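Local coordinates for protein chitinase (Paenibacillus sp. FPU-7, PDB 5GZT) that probably hydrolyses the beta-1,4 linkages of chitin and chitodextrins at random internal positions, at residues 282-287 / 624-629; 664-669 / 760-765. All blocks are in the same frame, centred on the assembly; numbering follows the deposited sequence.

Contact 1 (282-287 / 624-629); sequences YIPAWV and EYSQDS
E624 OE2 accepts two bonds from S626 while resting against P284, whose CD is 3.4 Å from it across the contact. The S626 hydroxyl gives the shorter bond, 2.6 Å from OG to E624 OE2, on the syn side of the carboxylate. The other comes from the backbone, S626 N to E624 OE2 at 2.8 Å, running nearly along the C-O axis but bent at the hydrogen (134°). What curls the glutamate back over its own chain is the bend at chi2 (86°), and the glutamate and proline side chains cross at about a right angle. Its second oxygen reaches W286 through a water, which takes the indole N-H at 3.0 Å from NE1 and donates to E624 OE1. This water sits in the plane of the indole, at its edge, while P284 CB lies over one face, toward the rim.

Two neighbouring strands of the family 18 TIM barrel end here: strand 264-284, the first of the barrel, and strand 619-623, the last, so the contact lies at the seam where the barrel closes. A cis peptide precedes E624, at the exit from the last strand. Just beyond it the backbones join through a nearly straight bond, Y625 N to Y282 O, 2.9 Å long. The Y282 hydroxyl leads away to D407, consistent with the third aspartate of the family's DxxDxDxE signature.

I283 and Y625 lie side by side, with I283 CD1 packed 3.7 Å from Y625 CB and meeting the ring obliquely. With CG anti to the backbone N (chi1 -176°), the ring runs on past I283 CD1, its far end leaving segment 282-287, and its hydroxyl bonds to the backbone N of D297. From the 3-10 segment 625-627, Q627 OE1 reaches back to accept from E624 N.

Contact 2 (664-669 / 760-765); sequences ATYTQL and PKFGPI
K761 lies over one face of the Y666 ring. Its CE is nearly above the ring centre, 3.7 Å from the centroid, and NZ follows at 3.8 Å from the same centroid, 20° off the normal, so a CH-pi contact and a cation-pi contact share one face. CD packs against the T665-Y666 peptide, and the chain, extended beyond CG, carries the ammonium across the ring. NZ also donates to a water, 2.8 Å away, that takes the N-H of Y666. A second water bridges the backbones, donating to T665 O and accepting from K761 N. F762 CE2 comes to 3.9 Å from Y666 OH, an oblique touch. Putting a serine in place of Y666 would probably strip the lysine of its aromatic platform, leaving the ammonium freer to swing into solvent.

Further out, the Y729 ring meets that of Y666 with the planes at about 50°, and N727 is in touch as well. T665 OG1 fixes the bend of its own segment, accepting from T667 N and Q668 N, an ST turn and an ST motif together. In the other segment, a type I turn from P760 to G763 presents the lysine, where the chain leaves the immunoglobulin-like domain for the second family 18 barrel.

How the contacts relate
From the N terminus the chain first builds stacked parallel strands, 2-163, then a mostly strand region that leads into the first family 18 barrel. Contact 1 lies where that barrel closes: it brings the end of its first strand back against the loop after its last, across 336 intervening residues. The chain goes on into the immunoglobulin-like domain, where contact 2 closes a shorter loop of 90 residues, entirely without helix, joining the loop that leads into strand 668-678 to the connection that follows strand 754-759. The second barrel begins with strand 765-771. The two loops run in series, neither nesting nor crossing; the centres of contacts 1 and 2 are about 47 Å apart. One is buried, the other at the surface.

Contact 1 (282-287 / 624-629)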
# COMPACT_ATOMS: atom_id res chain seq x y z
N TYR B 282 3.03 -0.60 -6.89
CA TYR B 282 3.40 -1.41 -8.06
C TYR B 282 4.80 -0.98 -8.44
O TYR B 282 5.08 0.23 -8.46
CB TYR B 282 2.49 -1.21 -9.27
CG TYR B 282 1.27 -2.11 -9.32
CD1 TYR B 282 0.09 -1.75 -8.67
CD2 TYR B 282 1.28 -3.30 -10.00
CE1 TYR B 282 -1.05 -2.56 -8.74
CE2 TYR B 282 0.14 -4.11 -10.04
CZ TYR B 282 -1.02 -3.74 -9.41
OH TYR B 282 -2.18 -4.51 -9.47
N ILE B 283 5.66 -1.95 -8.74
CA ILE B 283 7.05 -1.73 -9.13
C ILE B 283 7.28 -2.49 -10.41
O ILE B 283 7.03 -3.67 -10.45
CB ILE B 283 8.01 -2.25 -8.06
CG1 ILE B 283 8.12 -1.23 -6.92
CG2 ILE B 283 9.41 -2.51 -8.65
CD1 ILE B 283 9.26 -0.23 -7.08
N PRO B 284 7.79 -1.83 -11.46
CA PRO B 284 7.87 -2.44 -12.75
C PRO B 284 9.08 -3.38 -12.85
O PRO B 284 10.17 -3.05 -12.38
CB PRO B 284 8.11 -1.26 -13.69
CG PRO B 284 8.81 -0.28 -12.86
CD PRO B 284 8.22 -0.42 -11.50
N ALA B 285 8.88 -4.46 -13.56
CA ALA B 285 9.89 -5.50 -13.71
C ALA B 285 10.99 -5.08 -14.65
O ALA B 285 12.08 -5.64 -14.60
CB ALA B 285 9.25 -6.77 -14.23
N TRP B 286 10.73 -4.06 -15.45
CA TRP B 286 11.59 -3.69 -16.57
C TRP B 286 12.55 -2.60 -16.19
O TRP B 286 13.23 -2.09 -17.03
CB TRP B 286 10.73 -3.26 -17.80
CG TRP B 286 9.53 -2.40 -17.53
CD1 TRP B 286 9.50 -1.03 -17.39
CD2 TRP B 286 8.17 -2.83 -17.39
NE1 TRP B 286 8.19 -0.59 -17.17
CE2 TRP B 286 7.38 -1.68 -17.11
CE3 TRP B 286 7.55 -4.08 -17.41
CZ2 TRP B 286 6.00 -1.74 -16.95
CZ3 TRP B 286 6.21 -4.16 -17.19
CH2 TRP B 286 5.43 -3.00 -16.98
N VAL B 287 12.55 -2.17 -14.93
CA VAL B 287 13.66 -1.39 -14.42
C VAL B 287 14.63 -2.39 -13.79
O VAL B 287 14.22 -3.42 -13.14
CB VAL B 287 13.15 -0.33 -13.39
CG1 VAL B 287 14.28 0.40 -12.67
CG2 VAL B 287 12.23 0.65 -14.08
N GLU B 624 2.93 3.78 -11.18
CA GLU B 624 3.80 2.83 -10.51
C GLU B 624 4.97 3.63 -9.91
O GLU B 624 5.26 4.77 -10.31
CB GLU B 624 4.26 1.67 -11.43
CG GLU B 624 4.72 1.99 -12.87
CD GLU B 624 6.19 2.37 -12.96
OE1 GLU B 624 6.65 2.44 -14.08
OE2 GLU B 624 6.86 2.65 -11.95
N TYR B 625 5.58 3.04 -8.89
CA TYR B 625 6.49 3.76 -7.96
C TYR B 625 7.59 4.52 -8.67
O TYR B 625 7.93 5.61 -8.22
CB TYR B 625 7.06 2.80 -6.92
CG TYR B 625 7.94 3.43 -5.85
CD1 TYR B 625 7.41 3.89 -4.68
CD2 TYR B 625 9.34 3.53 -6.03
CE1 TYR B 625 8.19 4.53 -3.73
CE2 TYR B 625 10.14 4.08 -5.03
CZ TYR B 625 9.57 4.59 -3.91
OH TYR B 625 10.32 5.18 -2.90
N SER B 626 8.11 3.97 -9.77
CA SER B 626 9.29 4.59 -10.43
C SER B 626 9.01 5.89 -11.19
O SER B 626 9.94 6.57 -11.66
CB SER B 626 9.96 3.58 -11.38
OG SER B 626 9.28 3.38 -12.63
N GLN B 627 7.72 6.23 -11.36
CA GLN B 627 7.33 7.45 -12.10
C GLN B 627 7.27 8.68 -11.25
O GLN B 627 7.03 9.76 -11.77
CB GLN B 627 5.95 7.18 -12.72
CG GLN B 627 5.91 6.06 -13.73
CD GLN B 627 4.48 5.64 -14.11
OE1 GLN B 627 3.49 5.74 -13.33
NE2 GLN B 627 4.36 5.15 -15.28
N ASP B 628 7.51 8.54 -9.95
CA ASP B 628 7.41 9.64 -9.01
C ASP B 628 8.58 10.67 -9.18
O ASP B 628 9.51 10.45 -9.92
CB ASP B 628 7.43 9.04 -7.63
CG ASP B 628 6.80 9.85 -6.58
OD1 ASP B 628 6.48 11.07 -6.76
OD2 ASP B 628 6.64 9.21 -5.52
N SER B 629 8.46 11.79 -8.50
CA SER B 629 9.50 12.84 -8.44
C SER B 629 10.75 12.31 -7.75
O SER B 629 10.75 11.17 -7.16
CB SER B 629 9.04 14.07 -7.76
OG SER B 629 8.99 13.96 -6.36
O HOH W 1 8.39 2.27 -16.41

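Contact 2 (664-669 / 760-765)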
# COMPACT_ATOMS: atom_id res chain seq x y z
N ALA B 664 23.75 45.79 -2.26
CA ALA B 664 24.82 46.27 -3.19
C ALA B 664 25.74 47.25 -2.47
O ALA B 664 26.88 47.31 -2.77
CB ALA B 664 24.12 47.02 -4.32
N THR B 665 25.22 48.04 -1.54
CA THR B 665 26.09 48.96 -0.74
C THR B 665 25.62 48.83 0.71
O THR B 665 24.86 47.93 1.03
CB THR B 665 25.96 50.43 -1.16
OG1 THR B 665 24.66 50.90 -0.89
CG2 THR B 665 26.34 50.64 -2.70
N TYR B 666 26.10 49.69 1.60
CA TYR B 666 25.57 49.68 2.95
C TYR B 666 24.10 49.96 2.96
O TYR B 666 23.44 49.53 3.86
CB TYR B 666 26.33 50.67 3.88
CG TYR B 666 27.64 50.13 4.46
CD1 TYR B 666 27.67 48.90 5.01
CD2 TYR B 666 28.82 50.86 4.43
CE1 TYR B 666 28.83 48.34 5.52
CE2 TYR B 666 30.01 50.34 5.02
CZ TYR B 666 30.00 49.06 5.53
OH TYR B 666 31.06 48.38 6.12
N THR B 667 23.56 50.77 2.03
CA THR B 667 22.16 51.08 2.08
C THR B 667 21.34 50.68 0.83
O THR B 667 20.12 50.69 0.89
CB THR B 667 21.90 52.51 2.36
OG1 THR B 667 22.52 53.32 1.38
CG2 THR B 667 22.50 52.93 3.75
N GLN B 668 21.99 50.35 -0.28
CA GLN B 668 21.16 50.03 -1.51
C GLN B 668 20.86 48.53 -1.59
O GLN B 668 21.80 47.72 -1.62
CB GLN B 668 21.86 50.53 -2.76
CG GLN B 668 20.89 50.99 -3.87
CD GLN B 668 19.76 52.01 -3.49
OE1 GLN B 668 19.91 52.91 -2.62
NE2 GLN B 668 18.60 51.85 -4.18
N LEU B 669 19.57 48.20 -1.54
CA LEU B 669 19.13 46.82 -1.66
C LEU B 669 18.65 46.63 -3.09
O LEU B 669 17.72 47.30 -3.47
CB LEU B 669 17.99 46.61 -0.71
CG LEU B 669 17.37 45.23 -0.73
CD1 LEU B 669 18.31 44.16 -0.29
CD2 LEU B 669 16.18 45.26 0.17
N PRO B 760 24.38 41.27 3.97
CA PRO B 760 25.10 42.59 3.83
C PRO B 760 26.15 42.54 2.69
O PRO B 760 26.46 41.48 2.15
CB PRO B 760 25.80 42.72 5.19
CG PRO B 760 26.15 41.32 5.54
CD PRO B 760 24.97 40.45 5.04
N LYS B 761 26.67 43.70 2.28
CA LYS B 761 27.28 43.88 1.00
C LYS B 761 28.54 43.06 0.81
O LYS B 761 28.84 42.77 -0.33
CB LYS B 761 27.56 45.34 0.76
CG LYS B 761 28.64 45.93 1.69
CD LYS B 761 29.08 47.30 1.17
CE LYS B 761 30.20 47.88 2.03
NZ LYS B 761 30.46 49.27 1.63
N PHE B 762 29.22 42.63 1.89
CA PHE B 762 30.41 41.82 1.69
C PHE B 762 30.12 40.36 1.52
O PHE B 762 31.05 39.59 1.26
CB PHE B 762 31.51 42.05 2.79
CG PHE B 762 32.10 43.45 2.76
CD1 PHE B 762 32.70 43.94 1.59
CD2 PHE B 762 32.07 44.26 3.90
CE1 PHE B 762 33.28 45.22 1.56
CE2 PHE B 762 32.63 45.54 3.87
CZ PHE B 762 33.24 46.03 2.69
N GLY B 763 28.85 39.95 1.63
CA GLY B 763 28.53 38.58 1.31
C GLY B 763 28.84 37.54 2.39
O GLY B 763 28.84 37.85 3.60
N PRO B 764 28.99 36.29 1.99
CA PRO B 764 29.11 35.20 2.95
C PRO B 764 30.46 35.17 3.61
O PRO B 764 31.41 35.70 2.99
CB PRO B 764 28.90 33.97 2.12
CG PRO B 764 29.02 34.35 0.75
CD PRO B 764 28.87 35.80 0.60
N ILE B 765 30.56 34.56 4.78
CA ILE B 765 31.87 34.36 5.36
C ILE B 765 32.53 33.11 4.81
O ILE B 765 31.85 32.18 4.27
CB ILE B 765 31.81 34.35 6.90
CG1 ILE B 765 31.09 33.12 7.41
CG2 ILE B 765 31.12 35.60 7.38
CD1 ILE B 765 31.18 32.95 8.94
O HOH W 2 25.24 46.08 3.34
O HOH W 3 28.51 51.21 1.02